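Side-chain contacts in hypothetical protein (Bacteroides fragilis, PDB 4I17), which is of unknown function but, as a protein built of TPR helical repeats, probably serves as a scaffold for binding other proteins or peptides: residues Asp6-Gln9 and Leu10-Gly14; Asn39-Ser42 and Val43-Tyr46. All coordinates share one frame; numbering follows the deposited sequence.

Contact 1. Residues Asp6-Gln9 and Leu10-Gly14; sequences DPNQ and LKNEG
Gln-9 and Glu-13 meet one helical turn apart at the start of helix 7-19. The amide NE2 of Gln-9 gives a weak hydrogen bond to Glu-13 OE2, 3.3 Å long but fairly straight at 163°. The amide and carboxylate planes stand almost perpendicular, 87° apart. Gln-9 reaches over because its CG is anti to the backbone N (chi1 -171°) and the chain runs on extended. CG of Gln-9 lies 3.7 Å from the same OE2, so this oxygen sits beside the Gln-9 chain as well as its amide. The other oxygen, OE1, has a stronger partner in a salt bridge to Lys-29 of helix 23-36.

Two amides, those of Asn-8 and Asn-12, meet on the exposed side of the helix. Asn-8 OD1 lies 3.3 Å from Asn-12 ND2, with the two amide planes nearly at right angles.

CB of Leu-10 lies 3.4 Å from Pro-7 O. The buried side chain of Leu-10 touches Glu-32 and Leu-36 of helix 23-36, and the contact with Leu-36 is apolar.

Backbone bonds bind the turns. Leu-10 N donates to Asp-6 O at 3.0 Å and Lys-11 N to Pro-7 O at 2.9 Å. Asn-12 and Glu-13 continue the series to Asn-8 and Gln-9. Asp-6 holds the N-cap position and Pro-7 follows it. These are the first two turns of an alpha helix, here the opening helix of a TPR-type helical array.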
loop_
_atom_site.group_PDB
_atom_site.type_symbol
_atom_site.label_atom_id
_atom_site.label_comp_id
_atom_site.label_asym_id
_atom_site.label_seq_id
_atom_site.Cartn_x
_atom_site.Cartn_y
_atom_site.Cartn_z
ATOM N N ASP A 6 38.882 14.226 -11.301
ATOM C CA ASP A 6 38.121 15.449 -11.034
ATOM C C ASP A 6 36.634 15.095 -10.794
ATOM O O ASP A 6 36.018 14.546 -11.707
ATOM C CB ASP A 6 38.298 16.419 -12.227
ATOM C CG ASP A 6 37.440 17.671 -12.207
ATOM O OD1 ASP A 6 37.158 18.184 -11.100
ATOM O OD2 ASP A 6 37.089 18.165 -13.296
ATOM N N PRO A 7 36.045 15.368 -9.597
ATOM C CA PRO A 7 34.634 15.003 -9.367
ATOM C C PRO A 7 33.676 15.619 -10.373
ATOM O O PRO A 7 32.747 14.937 -10.806
ATOM C CB PRO A 7 34.347 15.553 -7.969
ATOM C CG PRO A 7 35.646 15.615 -7.312
ATOM C CD PRO A 7 36.624 15.985 -8.388
ATOM N N ASN A 8 33.882 16.901 -10.748
ATOM C CA ASN A 8 32.993 17.545 -11.721
ATOM C C ASN A 8 33.034 16.815 -13.057
ATOM O O ASN A 8 32.004 16.711 -13.726
ATOM C CB ASN A 8 33.321 19.017 -11.920
ATOM C CG ASN A 8 32.171 19.759 -12.555
ATOM O OD1 ASN A 8 32.171 20.027 -13.758
ATOM N ND2 ASN A 8 31.119 20.020 -11.781
ATOM N N GLN A 9 34.218 16.304 -13.437
ATOM C CA GLN A 9 34.386 15.520 -14.656
ATOM C C GLN A 9 33.604 14.212 -14.521
ATOM O O GLN A 9 32.942 13.803 -15.477
ATOM C CB GLN A 9 35.853 15.238 -14.904
ATOM C CG GLN A 9 36.142 14.617 -16.267
ATOM C CD GLN A 9 37.618 14.584 -16.563
ATOM O OE1 GLN A 9 38.394 15.434 -16.102
ATOM N NE2 GLN A 9 38.035 13.609 -17.359
ATOM N N LEU A 10 33.660 13.563 -13.325
ATOM C CA LEU A 10 32.891 12.309 -13.119
ATOM C C LEU A 10 31.411 12.552 -13.249
ATOM O O LEU A 10 30.723 11.761 -13.888
ATOM C CB LEU A 10 33.182 11.675 -11.765
ATOM C CG LEU A 10 34.590 11.136 -11.564
ATOM C CD1 LEU A 10 34.847 10.900 -10.092
ATOM C CD2 LEU A 10 34.815 9.839 -12.352
ATOM N N LYS A 11 30.902 13.648 -12.669
ATOM C CA LYS A 11 29.467 13.938 -12.796
ATOM C C LYS A 11 29.086 14.192 -14.277
ATOM O O LYS A 11 28.045 13.717 -14.723
ATOM C CB LYS A 11 29.098 15.139 -11.933
ATOM C CG LYS A 11 27.613 15.510 -11.999
ATOM C CD LYS A 11 27.380 16.782 -11.253
ATOM C CE LYS A 11 25.944 17.225 -11.321
ATOM N NZ LYS A 11 25.792 18.633 -10.846
ATOM N N ASN A 12 29.926 14.917 -15.032
ATOM C CA ASN A 12 29.658 15.194 -16.455
ATOM C C ASN A 12 29.670 13.898 -17.258
ATOM O O ASN A 12 28.814 13.730 -18.143
ATOM C CB ASN A 12 30.673 16.202 -17.049
ATOM C CG ASN A 12 30.466 17.606 -16.547
ATOM O OD1 ASN A 12 29.362 18.002 -16.174
ATOM N ND2 ASN A 12 31.522 18.406 -16.554
ATOM N N GLU A 13 30.627 12.988 -16.958
ATOM C CA GLU A 13 30.711 11.661 -17.605
ATOM C C GLU A 13 29.452 10.837 -17.283
ATOM O O GLU A 13 28.952 10.147 -18.166
ATOM C CB GLU A 13 31.971 10.888 -17.174
ATOM C CG GLU A 13 33.231 11.473 -17.798
ATOM C CD GLU A 13 34.585 10.982 -17.317
ATOM O OE1 GLU A 13 34.644 10.213 -16.329
ATOM O OE2 GLU A 13 35.599 11.402 -17.920
ATOM N N GLY A 14 28.984 10.884 -16.025
ATOM C CA GLY A 14 27.752 10.186 -15.628
ATOM C C GLY A 14 26.540 10.745 -16.359
ATOM O O GLY A 14 25.696 9.981 -16.836
#

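Contact 2. Residues Asn39-Ser42 and Val43-Tyr46; sequences NQDS and VTAY
Asp-41 caps the N terminus of helix 42-54 by binding Thr-44 twice. This is an aspartate N-cap at the start of a helix in a TPR protein. The backbone N of Thr-44 donates to Asp-41 OD1 at 3.1 Å, and the bond is nearly straight at 169°. This bond holds the carboxylate over the start of the helix, where the helix dipole would probably stabilise its negative charge. The hydroxyl OG1 of Thr-44 donates to Asp-41 OD2 at 2.7 Å. Both donors stand above the carboxylate plane, more than 60° out of it. The two side chains cross at about a right angle.

Torsions on both residues set up the grip. Asp-41 has CG anti to its N (chi1 -177°), which swings the carboxylate over the first turn. Thr-44 keeps OG1 beside its own N, so hydroxyl and amide face the same carboxylate. CB of Val-43 packs 3.6 Å from Asp-41 OD1.

The backbone closes the turn beneath the cap. Ala-45 N donates to Asp-41 O at 2.9 Å, and Tyr-46 N to Ser-42 O at 2.9 Å. At Ala-45 the methyl CB sits 3.6 Å from Ser-42 O.

Farther out, on another face of the helix, the ring of Tyr-46 meets that of Phe-65 from helix 58-70. Helix 23-36 probably steadies the cap. The side chains of its Tyr-30 and Tyr-33 touch Thr-44, and Tyr-33 OH is hydrogen-bonded to Asp-41 OD2, the same oxygen that accepts from Thr-44 OG1.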
loop_
_atom_site.group_PDB
_atom_site.type_symbol
_atom_site.label_atom_id
_atom_site.label_comp_id
_atom_site.label_asym_id
_atom_site.label_seq_id
_atom_site.Cartn_x
_atom_site.Cartn_y
_atom_site.Cartn_z
ATOM N N ASN A 39 28.671 13.004 -0.606
ATOM C CA ASN A 39 27.242 12.715 -0.846
ATOM C C ASN A 39 26.357 13.937 -0.657
ATOM O O ASN A 39 25.325 13.847 -0.000
ATOM C CB ASN A 39 26.773 11.605 0.113
ATOM C CG ASN A 39 27.498 10.314 -0.086
ATOM O OD1 ASN A 39 27.700 9.861 -1.213
ATOM N ND2 ASN A 39 27.873 9.682 1.007
ATOM N N GLN A 40 26.748 15.066 -1.218
ATOM C CA GLN A 40 26.015 16.317 -1.005
ATOM C C GLN A 40 25.022 16.653 -2.127
ATOM O O GLN A 40 24.050 17.368 -1.887
ATOM C CB GLN A 40 27.013 17.473 -0.835
ATOM C CG GLN A 40 27.834 17.388 0.455
ATOM C CD GLN A 40 26.983 17.560 1.701
ATOM O OE1 GLN A 40 26.694 16.596 2.426
ATOM N NE2 GLN A 40 26.548 18.788 1.960
ATOM N N ASP A 41 25.262 16.156 -3.336
ATOM C CA ASP A 41 24.420 16.468 -4.492
ATOM C C ASP A 41 23.226 15.517 -4.540
ATOM O O ASP A 41 23.310 14.436 -5.120
ATOM C CB ASP A 41 25.272 16.366 -5.758
ATOM C CG ASP A 41 24.599 16.733 -7.065
ATOM O OD1 ASP A 41 23.361 16.925 -7.070
ATOM O OD2 ASP A 41 25.298 16.772 -8.093
ATOM N N SER A 42 22.092 15.944 -3.970
ATOM C CA SER A 42 20.882 15.116 -3.933
ATOM C C SER A 42 20.264 14.843 -5.314
ATOM O O SER A 42 19.628 13.793 -5.495
ATOM C CB SER A 42 19.843 15.753 -3.024
ATOM O OG SER A 42 19.714 17.122 -3.356
ATOM N N VAL A 43 20.395 15.777 -6.265
ATOM C CA VAL A 43 19.862 15.579 -7.636
ATOM C C VAL A 43 20.588 14.364 -8.261
ATOM O O VAL A 43 19.941 13.442 -8.775
ATOM C CB VAL A 43 20.031 16.857 -8.510
ATOM C CG1 VAL A 43 19.630 16.581 -9.963
ATOM C CG2 VAL A 43 19.224 18.032 -7.930
ATOM N N THR A 44 21.936 14.342 -8.133
ATOM C CA THR A 44 22.742 13.236 -8.636
ATOM C C THR A 44 22.463 11.991 -7.813
ATOM O O THR A 44 22.369 10.925 -8.394
ATOM C CB THR A 44 24.216 13.612 -8.644
ATOM O OG1 THR A 44 24.360 14.695 -9.564
ATOM C CG2 THR A 44 25.104 12.457 -9.090
ATOM N N ALA A 45 22.293 12.112 -6.477
ATOM C CA ALA A 45 21.965 10.921 -5.668
ATOM C C ALA A 45 20.664 10.246 -6.143
ATOM O O ALA A 45 20.631 9.022 -6.247
ATOM C CB ALA A 45 21.845 11.288 -4.206
ATOM N N TYR A 46 19.613 11.034 -6.441
ATOM C CA TYR A 46 18.360 10.494 -6.929
ATOM C C TYR A 46 18.625 9.767 -8.280
ATOM O O TYR A 46 18.209 8.622 -8.458
ATOM C CB TYR A 46 17.281 11.604 -7.057
ATOM C CG TYR A 46 16.013 11.045 -7.674
ATOM C CD1 TYR A 46 15.098 10.329 -6.903
ATOM C CD2 TYR A 46 15.808 11.091 -9.050
ATOM C CE1 TYR A 46 14.004 9.697 -7.481
ATOM C CE2 TYR A 46 14.715 10.466 -9.639
ATOM C CZ TYR A 46 13.823 9.757 -8.848
ATOM O OH TYR A 46 12.738 9.133 -9.402
#

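Overall arrangement
Contact 1 comes first along the chain, in the opening turns of helix 7-19. Helix 23-36 follows, and contact 2 then begins helix 42-54. Neither closes a long loop; each stays within the opening turns of its helix. They stand in series, neither nested nor crossed, with centres about 13 Å apart. Folding brings the two helix starts together on the same side of the chain's centre. Lys-11 links them: its NZ makes a long, weak ion pair with Asp-41 OD2, and its CE packs against Thr-44 OG1. Tyr-33 of the intervening helix 23-36 touches Pro-7 and Lys-11 as well as Thr-44, so three successive helices are joined at the N-terminal end of the array.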